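Local coordinates for acyl-coa oxidase (Arabidopsis thaliana, PDB 1W07), which oxidises long- and medium-chain acyl-CoAs to 2-trans-enoyl-CoAs in peroxisomal beta-oxidation, using FAD and passing the electrons to oxygen to give hydrogen peroxide, at residues L56-L61 / A233-D238; D100-M105 / N127-I132; Y135-L140 / V187-L192; L334-A339 / S591-V596. The protein carries 1 engineered substitution. All blocks are in the same frame, centred on the assembly; numbering follows the deposited sequence.

Contact 1 (L56-L61 / A233-D238); sequences LSRKEL and AYNSMD
The start of helix 58-78, where a capping box sits, is also where R58 and L61 reach the loop of N235 and S236. In the box, E60 N bonds to S57 OG while S57 N bonds to E60 OE1. The R58 chain starts with CG anti to the backbone N (chi1 -174°) and bends at chi2, swinging the guanidinium over to the loop. R58 NE then donates to N235 O at 2.9 Å in an almost straight bond (169°) that lies in both the guanidinium and carbonyl planes, on a lone pair, and R58 NH2 adds a weak bond of 3.4 Å to the same oxygen. The contact joins the N-terminal helical region to a loop between two strands of the middle domain, and lies at the dimer interface: R58 NH1 pairs with D224 and with D636 of the second subunit. Were R58 cut back to an alanine, N235 O would probably lose its main donor, and D224 and D636 of the second subunit this counter-charge. N235 OD1, which accepts from K228 N, hangs over one guanidinium face near the rim. L61 packs alongside, its CD2 3.6 Å from N235 C and its CG 4.1 Å from S236 CB.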
# COMPACT_ATOMS: atom_id res chain seq x y z
N LEU B 56 -10.93 -16.27 -12.14
CA LEU B 56 -10.99 -17.68 -11.75
C LEU B 56 -11.29 -17.85 -10.27
O LEU B 56 -10.91 -17.00 -9.46
CB LEU B 56 -9.65 -18.36 -12.10
CG LEU B 56 -9.21 -18.37 -13.58
CD1 LEU B 56 -7.75 -18.80 -13.66
CD2 LEU B 56 -10.11 -19.31 -14.40
N SER B 57 -12.00 -18.92 -9.91
CA SER B 57 -12.28 -19.18 -8.50
C SER B 57 -11.00 -19.75 -7.90
O SER B 57 -10.07 -20.08 -8.64
CB SER B 57 -13.41 -20.21 -8.34
OG SER B 57 -13.03 -21.48 -8.88
N ARG B 58 -10.94 -19.85 -6.57
CA ARG B 58 -9.76 -20.40 -5.90
C ARG B 58 -9.44 -21.75 -6.52
O ARG B 58 -8.32 -21.99 -6.97
CB ARG B 58 -10.02 -20.58 -4.40
CG ARG B 58 -8.79 -21.01 -3.58
CD ARG B 58 -7.91 -19.83 -3.20
NE ARG B 58 -6.51 -20.19 -2.95
CZ ARG B 58 -6.01 -20.72 -1.83
NH1 ARG B 58 -6.78 -20.97 -0.77
NH2 ARG B 58 -4.72 -21.00 -1.77
N LYS B 59 -10.43 -22.65 -6.56
CA LYS B 59 -10.21 -23.98 -7.13
C LYS B 59 -9.69 -23.96 -8.56
O LYS B 59 -8.71 -24.64 -8.87
CB LYS B 59 -11.49 -24.82 -7.06
CG LYS B 59 -11.82 -25.33 -5.67
CD LYS B 59 -13.15 -26.08 -5.67
CE LYS B 59 -13.49 -26.61 -4.28
NZ LYS B 59 -14.81 -27.31 -4.26
N GLU B 60 -10.34 -23.20 -9.43
CA GLU B 60 -9.91 -23.14 -10.84
C GLU B 60 -8.50 -22.54 -10.95
O GLU B 60 -7.72 -22.96 -11.81
CB GLU B 60 -10.88 -22.28 -11.66
CG GLU B 60 -12.33 -22.73 -11.55
CD GLU B 60 -13.29 -21.76 -12.22
OE1 GLU B 60 -13.12 -20.53 -12.06
OE2 GLU B 60 -14.24 -22.24 -12.87
N LEU B 61 -8.19 -21.56 -10.11
CA LEU B 61 -6.88 -20.91 -10.14
C LEU B 61 -5.80 -21.90 -9.70
O LEU B 61 -4.71 -21.95 -10.28
CB LEU B 61 -6.88 -19.70 -9.19
CG LEU B 61 -5.55 -18.93 -9.08
CD1 LEU B 61 -5.25 -18.21 -10.39
CD2 LEU B 61 -5.62 -17.94 -7.93
N ALA B 233 -2.66 -13.36 -7.56
CA ALA B 233 -1.45 -13.22 -6.77
C ALA B 233 -0.95 -14.53 -6.14
O ALA B 233 -0.70 -15.51 -6.83
CB ALA B 233 -1.67 -12.14 -5.69
N TYR B 234 -0.81 -14.54 -4.81
CA TYR B 234 -0.32 -15.74 -4.13
C TYR B 234 -1.41 -16.78 -3.90
O TYR B 234 -1.16 -17.82 -3.31
CB TYR B 234 0.30 -15.37 -2.78
CG TYR B 234 1.81 -15.45 -2.73
CD1 TYR B 234 2.61 -14.41 -3.21
CD2 TYR B 234 2.45 -16.58 -2.20
CE1 TYR B 234 4.00 -14.49 -3.17
CE2 TYR B 234 3.84 -16.67 -2.16
CZ TYR B 234 4.61 -15.61 -2.64
OH TYR B 234 5.98 -15.67 -2.59
N ASN B 235 -2.62 -16.51 -4.38
CA ASN B 235 -3.69 -17.47 -4.17
C ASN B 235 -3.57 -18.72 -5.03
O ASN B 235 -4.33 -19.68 -4.87
CB ASN B 235 -5.03 -16.79 -4.31
CG ASN B 235 -5.35 -15.93 -3.10
OD1 ASN B 235 -5.42 -16.44 -1.98
ND2 ASN B 235 -5.53 -14.64 -3.31
N SER B 236 -2.58 -18.73 -5.92
CA SER B 236 -2.32 -19.89 -6.77
C SER B 236 -1.38 -20.80 -5.96
O SER B 236 -1.17 -21.96 -6.31
CB SER B 236 -1.62 -19.46 -8.06
OG SER B 236 -0.49 -18.66 -7.78
N MET B 237 -0.82 -20.24 -4.88
CA MET B 237 0.10 -20.98 -4.01
C MET B 237 -0.70 -21.64 -2.90
O MET B 237 -1.59 -21.03 -2.31
CB MET B 237 1.12 -20.02 -3.39
CG MET B 237 2.13 -20.65 -2.40
SD MET B 237 3.43 -21.64 -3.22
CE MET B 237 4.53 -20.36 -3.87
N ASP B 238 -0.39 -22.91 -2.64
CA ASP B 238 -1.08 -23.61 -1.57
C ASP B 238 -0.29 -23.51 -0.27
O ASP B 238 0.40 -24.46 0.12
CB ASP B 238 -1.29 -25.09 -1.94
CG ASP B 238 -0.02 -25.78 -2.36
OD1 ASP B 238 0.20 -26.94 -1.93
OD2 ASP B 238 0.77 -25.19 -3.14

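Contact 2 (D100-M105 / N127-I132); sequences DLHWGM and NKMQII
M129 places its sulfur against two aromatic side chains, H102 and W103, and this sulfur-aromatic pair of contacts carries much of the meeting. SD is 4.1 Å from the centroid of the H102 ring and 4.5 Å from that of the W103 six-membered ring, in both cases obliquely placed. Its closest ring atom on the tryptophan is CZ2, with M129 SD to W103 CZ2 measuring 3.6 Å. Bends at chi2 (-89°) and chi3 fold the methionine chain back so that the sulfur can meet both. The two rings also meet each other, H102 CD2 standing over the centre of the W103 ring.

The backbone behind M129 is a Schellman motif that ends helix 116-128: M129, with positive phi, is its C-prime residue, Q130 N bonding to L125 O and M129 N to A126 O.

Polar contacts gather round H102. NE2 is hydrogen-bonded to A126 O and ND1 to G133 N, so that the imidazole bridges the helix end and the chain leaving it. H102 CE1 approaches I131 O at 3.4 Å, and that buried carbonyl has no hydrogen-bond partner in the model. A leucine in place of H102 would probably leave A126 O and G133 N without their ring partners and take one aromatic neighbour from the M129 sulfur.

Edge contacts complete the set. N127 OD1 lies at the edge of the W103 ring, near its plane, 3.4 Å from CZ3, the amide and indole planes being nearly coplanar (19° apart), while W103 CH2 is 3.6 Å from N127 CA.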
# COMPACT_ATOMS: atom_id res chain seq x y z
N ASP B 100 8.14 -23.25 -6.78
CA ASP B 100 9.09 -22.25 -6.31
C ASP B 100 9.76 -22.68 -5.02
O ASP B 100 10.96 -22.45 -4.82
CB ASP B 100 8.40 -20.89 -6.11
CG ASP B 100 7.62 -20.43 -7.33
OD1 ASP B 100 8.05 -20.72 -8.47
OD2 ASP B 100 6.58 -19.76 -7.15
N LEU B 101 8.99 -23.30 -4.12
CA LEU B 101 9.54 -23.73 -2.84
C LEU B 101 10.34 -25.02 -2.97
O LEU B 101 11.33 -25.21 -2.26
CB LEU B 101 8.43 -23.91 -1.81
CG LEU B 101 7.87 -22.64 -1.15
CD1 LEU B 101 9.01 -21.87 -0.51
CD2 LEU B 101 7.16 -21.77 -2.17
N HIS B 102 9.92 -25.89 -3.87
CA HIS B 102 10.62 -27.14 -4.11
C HIS B 102 12.07 -26.85 -4.53
O HIS B 102 13.01 -27.36 -3.92
CB HIS B 102 9.93 -27.91 -5.22
CG HIS B 102 10.60 -29.20 -5.57
ND1 HIS B 102 10.50 -30.32 -4.77
CD2 HIS B 102 11.39 -29.55 -6.61
CE1 HIS B 102 11.20 -31.31 -5.31
NE2 HIS B 102 11.75 -30.86 -6.43
N TRP B 103 12.23 -26.03 -5.56
CA TRP B 103 13.55 -25.66 -6.08
C TRP B 103 14.25 -24.56 -5.27
O TRP B 103 15.48 -24.54 -5.17
CB TRP B 103 13.43 -25.18 -7.53
CG TRP B 103 13.00 -26.23 -8.52
CD1 TRP B 103 12.03 -26.10 -9.47
CD2 TRP B 103 13.54 -27.54 -8.68
NE1 TRP B 103 11.93 -27.25 -10.21
CE2 TRP B 103 12.85 -28.16 -9.74
CE3 TRP B 103 14.55 -28.26 -8.02
CZ2 TRP B 103 13.13 -29.46 -10.17
CZ3 TRP B 103 14.82 -29.56 -8.44
CH2 TRP B 103 14.11 -30.15 -9.51
N GLY B 104 13.46 -23.66 -4.70
CA GLY B 104 14.04 -22.56 -3.95
C GLY B 104 14.37 -22.76 -2.49
O GLY B 104 15.22 -22.04 -1.95
N MET B 105 13.73 -23.73 -1.85
CA MET B 105 13.97 -23.98 -0.42
C MET B 105 14.22 -25.44 -0.04
O MET B 105 15.20 -25.76 0.64
CB MET B 105 12.79 -23.44 0.40
CG MET B 105 12.58 -21.93 0.30
SD MET B 105 13.99 -20.95 0.89
CE MET B 105 13.51 -20.71 2.65
N ASN B 127 15.32 -33.82 -7.58
CA ASN B 127 15.71 -33.30 -8.89
C ASN B 127 14.92 -33.93 -10.02
O ASN B 127 14.71 -33.30 -11.05
CB ASN B 127 17.20 -33.49 -9.12
CG ASN B 127 18.03 -32.61 -8.21
OD1 ASN B 127 17.59 -31.52 -7.83
ND2 ASN B 127 19.23 -33.06 -7.87
N LYS B 128 14.47 -35.17 -9.83
CA LYS B 128 13.68 -35.86 -10.85
C LYS B 128 12.20 -35.64 -10.57
O LYS B 128 11.34 -35.98 -11.38
CB LYS B 128 14.01 -37.35 -10.85
N MET B 129 11.92 -35.06 -9.41
CA MET B 129 10.55 -34.78 -8.99
C MET B 129 9.76 -36.05 -8.67
O MET B 129 8.54 -36.07 -8.84
CB MET B 129 9.82 -33.98 -10.08
CG MET B 129 10.53 -32.70 -10.53
SD MET B 129 10.09 -31.23 -9.58
CE MET B 129 8.35 -31.33 -9.63
N GLN B 130 10.44 -37.09 -8.20
CA GLN B 130 9.77 -38.33 -7.82
C GLN B 130 9.09 -38.04 -6.49
O GLN B 130 8.29 -38.83 -5.97
CB GLN B 130 10.77 -39.48 -7.68
CG GLN B 130 11.54 -39.79 -8.95
CD GLN B 130 12.47 -40.98 -8.79
OE1 GLN B 130 12.01 -42.11 -8.62
NE2 GLN B 130 13.77 -40.73 -8.82
N ILE B 131 9.44 -36.88 -5.93
CA ILE B 131 8.86 -36.38 -4.69
C ILE B 131 8.79 -34.86 -4.83
O ILE B 131 9.54 -34.27 -5.62
CB ILE B 131 9.70 -36.72 -3.45
CG1 ILE B 131 11.05 -36.01 -3.53
CG2 ILE B 131 9.90 -38.23 -3.35
CD1 ILE B 131 11.83 -36.05 -2.24
N ILE B 132 7.88 -34.23 -4.09
CA ILE B 132 7.72 -32.79 -4.12
C ILE B 132 7.82 -32.31 -2.68
O ILE B 132 7.04 -32.72 -1.82
CB ILE B 132 6.36 -32.38 -4.75
CG1 ILE B 132 6.33 -32.78 -6.23
CG2 ILE B 132 6.14 -30.88 -4.64
CD1 ILE B 132 5.00 -32.55 -6.91

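Contact 3 (Y135-L140 / V187-L192); sequences YAQTEL and VVYARL. With FAD (flavin-adenine dinucleotide), chain I.
Y189, A136 and Y135 carry most of this parallel strand pair, in which strand 133-136 runs beside strand 185-194 in the beta sheet of the middle domain of the acyl-CoA dehydrogenase fold. A136 supplies the backbone ladder: its N donates to V187 O at 3.1 Å and its O accepts from Y189 N at 3.2 Å, while its CB shares a face of the sheet with V188. Y189 has CG anti to its carbonyl carbon (chi1 -70°), which brings the ring across to the neighbouring strand. There it meets the Y135 ring with planes 45° apart, an oblique pair, Y135 CE1 to Y189 CE1 3.4 Å. Y189 OH bonds to Q113 of helix 98-113. Q137 OE1 stands over the rim of one Y189 face and accepts a hydrogen bond from Y135 OH at 3.0 Å, the donor lying above the amide carbonyl plane.

The same strand end also serves the flavin. Y135 O accepts from FAD N3, whereas FAD O2 is gripped by two backbone donors, Q137 N at 3.0 Å and T138 N at 2.8 Å. T138 OG1 links ring and ribityl chain, donating to FAD N1 at 2.8 Å and accepting from FAD O3'.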
# COMPACT_ATOMS: atom_id res chain seq x y z
N TYR B 135 9.24 -26.25 2.49
CA TYR B 135 10.04 -25.80 3.64
C TYR B 135 9.10 -25.51 4.81
O TYR B 135 8.52 -24.42 4.87
CB TYR B 135 10.80 -24.53 3.25
CG TYR B 135 11.92 -24.15 4.17
CD1 TYR B 135 13.16 -24.78 4.10
CD2 TYR B 135 11.75 -23.15 5.14
CE1 TYR B 135 14.19 -24.44 4.96
CE2 TYR B 135 12.78 -22.81 6.00
CZ TYR B 135 14.00 -23.46 5.91
OH TYR B 135 15.01 -23.15 6.78
N ALA B 136 8.95 -26.46 5.73
CA ALA B 136 8.04 -26.28 6.85
C ALA B 136 8.74 -25.83 8.13
O ALA B 136 9.10 -26.64 8.99
CB ALA B 136 7.25 -27.56 7.10
N GLN B 137 8.92 -24.52 8.26
CA GLN B 137 9.58 -24.00 9.44
C GLN B 137 8.58 -23.21 10.30
O GLN B 137 8.30 -23.59 11.43
CB GLN B 137 10.76 -23.12 9.00
CG GLN B 137 11.47 -22.37 10.12
CD GLN B 137 12.71 -21.65 9.62
OE1 GLN B 137 13.71 -22.29 9.29
NE2 GLN B 137 12.66 -20.33 9.56
N THR B 138 8.04 -22.14 9.73
CA THR B 138 7.10 -21.28 10.44
C THR B 138 5.89 -22.01 11.03
O THR B 138 5.36 -22.96 10.45
CB THR B 138 6.62 -20.15 9.51
OG1 THR B 138 7.76 -19.37 9.13
CG2 THR B 138 5.61 -19.26 10.22
N GLU B 139 5.45 -21.53 12.19
CA GLU B 139 4.30 -22.09 12.88
C GLU B 139 3.34 -20.95 13.18
O GLU B 139 3.68 -19.78 12.99
CB GLU B 139 4.71 -22.77 14.20
CG GLU B 139 6.00 -23.60 14.09
CD GLU B 139 6.33 -24.40 15.36
OE1 GLU B 139 6.21 -23.86 16.48
OE2 GLU B 139 6.74 -25.57 15.21
N LEU B 140 2.15 -21.29 13.66
CA LEU B 140 1.16 -20.29 14.02
C LEU B 140 1.73 -19.28 14.99
O LEU B 140 1.59 -18.07 14.82
CB LEU B 140 -0.07 -20.96 14.65
CG LEU B 140 -1.22 -21.30 13.71
CD1 LEU B 140 -2.26 -22.18 14.41
CD2 LEU B 140 -1.86 -20.01 13.21
N VAL B 187 10.89 -30.64 4.55
CA VAL B 187 11.95 -30.51 5.53
C VAL B 187 11.28 -29.81 6.71
O VAL B 187 10.91 -28.64 6.62
CB VAL B 187 13.12 -29.66 5.01
CG1 VAL B 187 14.09 -29.37 6.16
CG2 VAL B 187 13.84 -30.41 3.91
N VAL B 188 11.08 -30.55 7.81
CA VAL B 188 10.45 -29.98 9.00
C VAL B 188 11.47 -29.56 10.05
O VAL B 188 12.42 -30.28 10.34
CB VAL B 188 9.47 -30.99 9.64
CG1 VAL B 188 8.82 -30.37 10.91
CG2 VAL B 188 8.42 -31.43 8.61
N TYR B 189 11.28 -28.37 10.62
CA TYR B 189 12.18 -27.86 11.65
C TYR B 189 11.51 -27.96 13.02
O TYR B 189 10.38 -27.51 13.22
CB TYR B 189 12.62 -26.42 11.33
CG TYR B 189 13.55 -26.36 10.14
CD1 TYR B 189 13.05 -26.34 8.84
CD2 TYR B 189 14.94 -26.42 10.31
CE1 TYR B 189 13.91 -26.39 7.74
CE2 TYR B 189 15.80 -26.48 9.21
CZ TYR B 189 15.28 -26.47 7.93
OH TYR B 189 16.11 -26.59 6.84
N ALA B 190 12.22 -28.57 13.96
CA ALA B 190 11.71 -28.77 15.31
C ALA B 190 12.86 -28.83 16.29
O ALA B 190 14.02 -28.95 15.91
CB ALA B 190 10.90 -30.07 15.37
N ARG B 191 12.52 -28.75 17.57
CA ARG B 191 13.50 -28.82 18.64
C ARG B 191 14.02 -30.25 18.72
O ARG B 191 13.25 -31.19 18.90
CB ARG B 191 12.85 -28.43 19.97
CG ARG B 191 11.96 -27.19 19.88
CD ARG B 191 11.70 -26.59 21.25
NE ARG B 191 12.89 -25.93 21.77
CZ ARG B 191 13.25 -24.69 21.46
NH1 ARG B 191 12.50 -23.95 20.66
NH2 ARG B 191 14.39 -24.20 21.94
N LEU B 192 15.33 -30.41 18.57
CA LEU B 192 15.93 -31.74 18.63
C LEU B 192 16.00 -32.20 20.09
O LEU B 192 16.67 -31.59 20.92
CB LEU B 192 17.34 -31.70 18.03
CG LEU B 192 17.96 -33.01 17.53
CD1 LEU B 192 19.35 -32.73 17.00
CD2 LEU B 192 18.02 -34.03 18.66
PA FAD I . 6.50 -11.20 13.71
O1A FAD I . 7.95 -11.48 13.67
O2A FAD I . 5.71 -11.85 14.78
O5B FAD I . 6.30 -9.61 13.77
C5B FAD I . 5.00 -9.04 13.92
C4B FAD I . 5.11 -7.56 14.32
O4B FAD I . 5.89 -7.50 15.53
C3B FAD I . 5.89 -6.77 13.26
O3B FAD I . 5.51 -5.39 13.32
C2B FAD I . 7.33 -6.95 13.72
O2B FAD I . 8.12 -5.82 13.32
C1B FAD I . 7.15 -6.87 15.24
N9A FAD I . 8.26 -7.55 15.95
C8A FAD I . 8.42 -8.86 16.08
N7A FAD I . 9.54 -9.11 16.77
C5A FAD I . 10.09 -7.94 17.08
C6A FAD I . 11.23 -7.57 17.78
N6A FAD I . 12.09 -8.48 18.24
N1A FAD I . 11.50 -6.21 17.95
C2A FAD I . 10.63 -5.26 17.41
N3A FAD I . 9.57 -5.65 16.74
C4A FAD I . 9.28 -6.95 16.56
N1 FAD I . 7.54 -19.88 6.34
C2 FAD I . 8.10 -21.14 6.09
O2 FAD I . 8.64 -21.77 7.00
N3 FAD I . 8.02 -21.68 4.79
C4 FAD I . 7.38 -20.96 3.77
O4 FAD I . 7.35 -21.43 2.63
C4X FAD I . 6.81 -19.72 4.04
N5 FAD I . 6.09 -19.03 3.05
C5X FAD I . 5.50 -17.79 3.32
C6 FAD I . 4.70 -17.18 2.36
C7 FAD I . 4.01 -16.01 2.66
C7M FAD I . 3.14 -15.38 1.58
C8 FAD I . 4.13 -15.44 3.93
C8M FAD I . 3.39 -14.16 4.29
C9 FAD I . 4.93 -16.06 4.89
C9A FAD I . 5.62 -17.23 4.59
N10 FAD I . 6.38 -17.89 5.57
C10 FAD I . 6.89 -19.18 5.32
C1' FAD I . 6.57 -17.31 6.92
C2' FAD I . 7.62 -16.20 6.87
O2' FAD I . 8.83 -16.69 6.29
C3' FAD I . 7.93 -15.56 8.23
O3' FAD I . 8.38 -16.57 9.14
C4' FAD I . 6.72 -14.85 8.84
O4' FAD I . 5.90 -14.25 7.84
C5' FAD I . 7.21 -13.79 9.82
O5' FAD I . 6.11 -12.99 10.28
P FAD I . 5.61 -13.07 11.80
O1P FAD I . 4.16 -13.36 11.75
O2P FAD I . 6.50 -13.99 12.55
O3P FAD I . 5.84 -11.56 12.29

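Contact 4 (L334-A339 / S591-V596); sequences LFPLLA and SLYTQV
F335 and Y593 each turn CG anti to the carbonyl carbon (chi1 -69° for F335), while V596 sends CG1 anti to its backbone N; these choices bring the three side chains together between two crossing helices. The pairing, of helix 328-363 with helix 579-596, belongs to the all-helical part of the oxidase, and joins the C-alpha1 region to the C-terminal region. The short segments cross at 76°, their axes 11.0 Å apart at closest approach, a steep angle that concentrates the packing on a few residues.

F335 carries the largest share of the contact. One face of its ring receives V596 CG1 in a CH-pi contact, the methyl 4.1 Å from the centroid and just 10° off the normal, over the ring centre. The ring edge is used differently: F335 CE1 points at Y593 O, 3.3 Å away, near the plane of the ring. CD1 of F335 and CD1 of Y593 close to 3.7 Å, the two rings being oblique to each other, and F335 CB also lies against the tyrosine ring.

L338, one turn along from F335, extends the apolar surface by setting CD2 4.3 Å from V596 CG1. V596 also packs on I558 of helix 548-566, and L338 on L603 of helix 600-605, so neighbouring helices continue this core. Helix 328-363 is kinked here, where P336 N has no hydrogen to give to the turn before and L337 N makes just a weak bond to L334 O. The proline ring meets Y593 at its hydroxyl end: P336 CG lies 3.3 Å from Y593 OH, which is hydrogen-bonded to N332 OD1.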
# COMPACT_ATOMS: atom_id res chain seq x y z
N LEU B 334 7.55 9.53 -9.40
CA LEU B 334 7.92 8.43 -10.29
C LEU B 334 9.41 8.25 -10.56
O LEU B 334 9.92 7.14 -10.47
CB LEU B 334 7.19 8.60 -11.62
CG LEU B 334 7.57 7.66 -12.79
CD1 LEU B 334 7.14 6.24 -12.48
CD2 LEU B 334 6.88 8.16 -14.05
N PHE B 335 10.10 9.34 -10.89
CA PHE B 335 11.52 9.26 -11.21
C PHE B 335 12.40 8.70 -10.09
O PHE B 335 13.38 8.01 -10.37
CB PHE B 335 12.03 10.62 -11.69
CG PHE B 335 11.47 11.04 -13.04
CD1 PHE B 335 11.81 12.28 -13.58
CD2 PHE B 335 10.63 10.20 -13.77
CE1 PHE B 335 11.32 12.68 -14.82
CE2 PHE B 335 10.12 10.59 -15.02
CZ PHE B 335 10.47 11.84 -15.54
N PRO B 336 12.08 9.00 -8.82
CA PRO B 336 12.91 8.43 -7.75
C PRO B 336 12.74 6.90 -7.76
O PRO B 336 13.68 6.16 -7.45
CB PRO B 336 12.34 9.10 -6.50
CG PRO B 336 11.92 10.46 -7.01
CD PRO B 336 11.23 10.08 -8.31
N LEU B 337 11.55 6.42 -8.13
CA LEU B 337 11.32 4.96 -8.19
C LEU B 337 12.03 4.33 -9.38
O LEU B 337 12.51 3.19 -9.32
CB LEU B 337 9.82 4.68 -8.26
CG LEU B 337 8.99 5.18 -7.07
CD1 LEU B 337 7.55 4.75 -7.28
CD2 LEU B 337 9.54 4.63 -5.76
N LEU B 338 12.09 5.07 -10.48
CA LEU B 338 12.80 4.60 -11.66
C LEU B 338 14.28 4.53 -11.27
O LEU B 338 14.96 3.56 -11.55
CB LEU B 338 12.59 5.57 -12.82
CG LEU B 338 13.50 5.40 -14.04
CD1 LEU B 338 13.33 4.01 -14.65
CD2 LEU B 338 13.16 6.49 -15.04
N ALA B 339 14.77 5.58 -10.62
CA ALA B 339 16.17 5.59 -10.19
C ALA B 339 16.47 4.43 -9.21
O ALA B 339 17.53 3.80 -9.29
CB ALA B 339 16.52 6.92 -9.53
N SER B 591 16.43 19.82 -11.66
CA SER B 591 17.07 19.83 -12.96
C SER B 591 17.25 18.41 -13.50
O SER B 591 17.05 18.17 -14.69
CB SER B 591 18.43 20.52 -12.86
OG SER B 591 19.19 20.26 -14.03
N LEU B 592 17.62 17.46 -12.64
CA LEU B 592 17.81 16.07 -13.07
C LEU B 592 16.48 15.47 -13.54
O LEU B 592 16.46 14.62 -14.44
CB LEU B 592 18.40 15.21 -11.93
CG LEU B 592 19.85 15.51 -11.53
CD1 LEU B 592 20.22 14.73 -10.29
CD2 LEU B 592 20.79 15.15 -12.66
N TYR B 593 15.38 15.90 -12.94
CA TYR B 593 14.08 15.39 -13.38
C TYR B 593 13.85 15.85 -14.83
O TYR B 593 13.50 15.04 -15.70
CB TYR B 593 12.97 15.92 -12.48
CG TYR B 593 12.94 15.33 -11.07
CD1 TYR B 593 13.49 14.09 -10.78
CD2 TYR B 593 12.28 16.00 -10.04
CE1 TYR B 593 13.39 13.51 -9.49
CE2 TYR B 593 12.17 15.45 -8.75
CZ TYR B 593 12.72 14.20 -8.49
OH TYR B 593 12.58 13.66 -7.21
N THR B 594 14.04 17.14 -15.07
CA THR B 594 13.87 17.72 -16.40
C THR B 594 14.76 17.03 -17.42
O THR B 594 14.38 16.88 -18.58
CB THR B 594 14.19 19.21 -16.38
OG1 THR B 594 13.26 19.86 -15.50
CG2 THR B 594 14.09 19.84 -17.79
N GLN B 595 15.95 16.61 -17.00
CA GLN B 595 16.85 15.92 -17.91
C GLN B 595 16.40 14.49 -18.19
O GLN B 595 16.56 13.99 -19.30
CB GLN B 595 18.27 15.91 -17.34
CG GLN B 595 18.93 17.27 -17.36
CD GLN B 595 20.23 17.32 -16.59
OE1 GLN B 595 21.16 16.57 -16.87
NE2 GLN B 595 20.29 18.20 -15.60
N VAL B 596 15.83 13.84 -17.19
CA VAL B 596 15.39 12.46 -17.36
C VAL B 596 14.06 12.35 -18.09
O VAL B 596 13.80 11.35 -18.77
CB VAL B 596 15.29 11.75 -15.98
CG1 VAL B 596 14.52 10.43 -16.09
CG2 VAL B 596 16.69 11.51 -15.47

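In the fold
Three of the contacts follow one another around the flavin end of the subunit. Contact 1 touches contact 2 through M237 CE and L101 CD2, 3.4 Å apart, and contact 2 touches contact 3 through M105 CB and Y135 CB at 3.6 Å. Along the chain, contacts 2 and 3 are nested inside the loop that contact 1 closes. Contact 3 binds the flavin directly, and the Y135 side chain is about 6 Å from that of E424, the inferred proton acceptor. Contact 4 lies beyond the chain's centre from contacts 2 and 3, about 45 Å from contact 3 between centres. It follows Q330, which in the second subunit bonds to the FAD that contact 3 holds.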